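Polymeric immunoglobulin receptor (Mus musculus, PDB 4NOF) probably binds polymeric immunoglobulins for transport across epithelia, with the chain here being its second V-type immunoglobulin-like domain. Local coordinates at residues Ile61-Leu66 and Asn79-Thr84. Residues are numbered along the deposited sequence; the frame is centred on the assembly and turned at random.
Sequences IGRAKL and NISHLT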
loop_
_atom_site.group_PDB
_atom_site.type_symbol
_atom_site.label_atom_id
_atom_site.label_comp_id
_atom_site.label_asym_id
_atom_site.label_seq_id
_atom_site.Cartn_x
_atom_site.Cartn_y
_atom_site.Cartn_z
ATOM N N ILE A 61 -9.115 -7.089 6.702
ATOM C CA ILE A 61 -9.398 -6.616 8.050
ATOM C C ILE A 61 -8.705 -7.529 9.068
ATOM O O ILE A 61 -8.582 -8.751 8.864
ATOM C CB ILE A 61 -10.907 -6.475 8.342
ATOM C CG1 ILE A 61 -11.096 -5.680 9.641
ATOM C CG2 ILE A 61 -11.553 -7.833 8.333
ATOM C CD1 ILE A 61 -12.482 -5.174 9.930
ATOM N N GLY A 62 -8.167 -6.899 10.096
ATOM C CA GLY A 62 -7.365 -7.600 11.110
ATOM C C GLY A 62 -5.919 -7.863 10.707
ATOM O O GLY A 62 -5.131 -8.340 11.527
ATOM N N ARG A 63 -5.580 -7.580 9.450
ATOM C CA ARG A 63 -4.232 -7.831 8.900
ATOM C C ARG A 63 -3.534 -6.586 8.414
ATOM O O ARG A 63 -2.326 -6.613 8.206
ATOM C CB ARG A 63 -4.270 -8.786 7.689
ATOM C CG ARG A 63 -4.978 -10.077 7.897
ATOM C CD ARG A 63 -4.684 -11.066 6.772
ATOM N NE ARG A 63 -5.222 -10.759 5.460
ATOM C CZ ARG A 63 -4.481 -10.643 4.345
ATOM N NH1 ARG A 63 -3.168 -10.760 4.407
ATOM N NH2 ARG A 63 -5.058 -10.408 3.166
ATOM N N ALA A 64 -4.272 -5.508 8.152
ATOM C CA ALA A 64 -3.713 -4.298 7.609
ATOM C C ALA A 64 -3.841 -3.166 8.625
ATOM O O ALA A 64 -4.871 -3.004 9.268
ATOM C CB ALA A 64 -4.409 -3.911 6.305
ATOM N N LYS A 65 -2.782 -2.388 8.763
ATOM C CA LYS A 65 -2.815 -1.232 9.637
ATOM C C LYS A 65 -2.055 -0.105 8.962
ATOM O O LYS A 65 -0.989 -0.323 8.339
ATOM C CB LYS A 65 -2.199 -1.567 10.990
ATOM C CG LYS A 65 -2.956 -2.642 11.774
ATOM C CD LYS A 65 -4.329 -2.157 12.235
ATOM C CE LYS A 65 -5.097 -3.208 13.038
ATOM N NZ LYS A 65 -5.234 -4.530 12.348
ATOM N N LEU A 66 -2.627 1.089 9.056
ATOM C CA LEU A 66 -2.067 2.276 8.440
ATOM C C LEU A 66 -1.658 3.239 9.548
ATOM O O LEU A 66 -2.470 3.539 10.421
ATOM C CB LEU A 66 -3.095 2.946 7.542
ATOM C CG LEU A 66 -2.623 4.036 6.593
ATOM C CD1 LEU A 66 -3.542 4.222 5.378
ATOM C CD2 LEU A 66 -2.524 5.382 7.327
ATOM N N ASN A 79 1.174 -1.767 7.244
ATOM C CA ASN A 79 1.653 -3.093 7.536
ATOM C C ASN A 79 0.597 -4.062 7.133
ATOM O O ASN A 79 -0.551 -3.888 7.491
ATOM C CB ASN A 79 2.001 -3.295 9.017
ATOM C CG ASN A 79 2.652 -4.657 9.261
ATOM O OD1 ASN A 79 1.976 -5.582 9.651
ATOM N ND2 ASN A 79 3.928 -4.793 8.937
ATOM N N ILE A 80 0.974 -5.082 6.372
ATOM C CA ILE A 80 0.074 -6.179 6.086
ATOM C C ILE A 80 0.668 -7.454 6.629
ATOM O O ILE A 80 1.783 -7.829 6.260
ATOM C CB ILE A 80 -0.219 -6.343 4.572
ATOM C CG1 ILE A 80 -0.770 -5.051 3.965
ATOM C CG2 ILE A 80 -1.210 -7.465 4.333
ATOM C CD1 ILE A 80 -0.747 -5.047 2.475
ATOM N N SER A 81 -0.072 -8.096 7.518
ATOM C CA SER A 81 0.400 -9.344 8.138
ATOM C C SER A 81 -0.266 -10.596 7.549
ATOM O O SER A 81 -1.238 -10.521 6.819
ATOM C CB SER A 81 0.163 -9.283 9.635
ATOM O OG SER A 81 -1.207 -9.184 9.924
ATOM N N HIS A 82 0.273 -11.759 7.905
ATOM C CA HIS A 82 -0.277 -13.040 7.473
ATOM C C HIS A 82 -0.459 -13.086 5.964
ATOM O O HIS A 82 -1.519 -13.421 5.448
ATOM C CB HIS A 82 -1.613 -13.306 8.190
ATOM C CG HIS A 82 -1.481 -13.346 9.682
ATOM N ND1 HIS A 82 -2.096 -12.433 10.513
ATOM C CD2 HIS A 82 -0.747 -14.150 10.488
ATOM C CE1 HIS A 82 -1.769 -12.692 11.769
ATOM N NE2 HIS A 82 -0.949 -13.726 11.782
ATOM N N LEU A 83 0.598 -12.733 5.246
ATOM C CA LEU A 83 0.519 -12.656 3.795
ATOM C C LEU A 83 0.076 -13.955 3.140
ATOM O O LEU A 83 0.505 -15.042 3.560
ATOM C CB LEU A 83 1.849 -12.238 3.228
ATOM C CG LEU A 83 2.226 -10.785 3.529
ATOM C CD1 LEU A 83 3.704 -10.550 3.259
ATOM C CD2 LEU A 83 1.378 -9.850 2.696
ATOM N N THR A 84 -0.789 -13.815 2.139
ATOM C CA THR A 84 -1.280 -14.900 1.292
ATOM C C THR A 84 -0.822 -14.725 -0.152
ATOM O O THR A 84 -0.439 -13.624 -0.576
ATOM C CB THR A 84 -2.825 -14.957 1.253
ATOM O OG1 THR A 84 -3.374 -13.799 0.600
ATOM C CG2 THR A 84 -3.392 -15.073 2.661
HETATM O O HOH W 1 -0.670 -5.672 10.243
#
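The R63 guanidinium reaches S81 across the D–E strand hairpin of this V-set immunoglobulin domain, where R63 NH1 donates to S81 O at 3.1 Å. The carbonyl oxygen lies near the guanidinium plane and accepts almost end-on, with a C=O...N angle of 164°. NH1 also forms a salt bridge to D87, and NH2 bonds to the carbonyl of S59, so partners at NH1 and NH2, with a further bond at NE, hold the flat group in its rotation. This is the arginine–aspartate bridge characteristic of V-type domains, and D87 also takes the backbone N–H of T84.

In return, the carbonyl of R63 gathers several donors. S81 N meets R63 O at 2.8 Å in the carbonyl plane, while the hydroxyl S81 OG gives R63 O a longer bond of 3.3 Å. With OG between its own N and C (chi1 63°), the hydroxyl comes in from the flank of the carbonyl, tilted from its plane. A water links R63 O to N79 OD1, whereas N79 ND2 turns to T22 and N20.

Further along the hairpin the antiparallel ladder continues through the hydrogen-bonded pair K65 and N79, with K65 N to N79 O at 3.0 Å and N79 N to K65 O at 2.8 Å. A64 and I80 form the neighbouring non-hydrogen-bonded pair, their side chains on the buried face, where I80 also packs on I23. A bend at chi3 (-69°) carries the R63 chain past S81 with NH1 against its carbonyl; R63 CD lies 4.1 Å from H82 CB, and I80 CG2 stands 3.8 Å from R63 NH1.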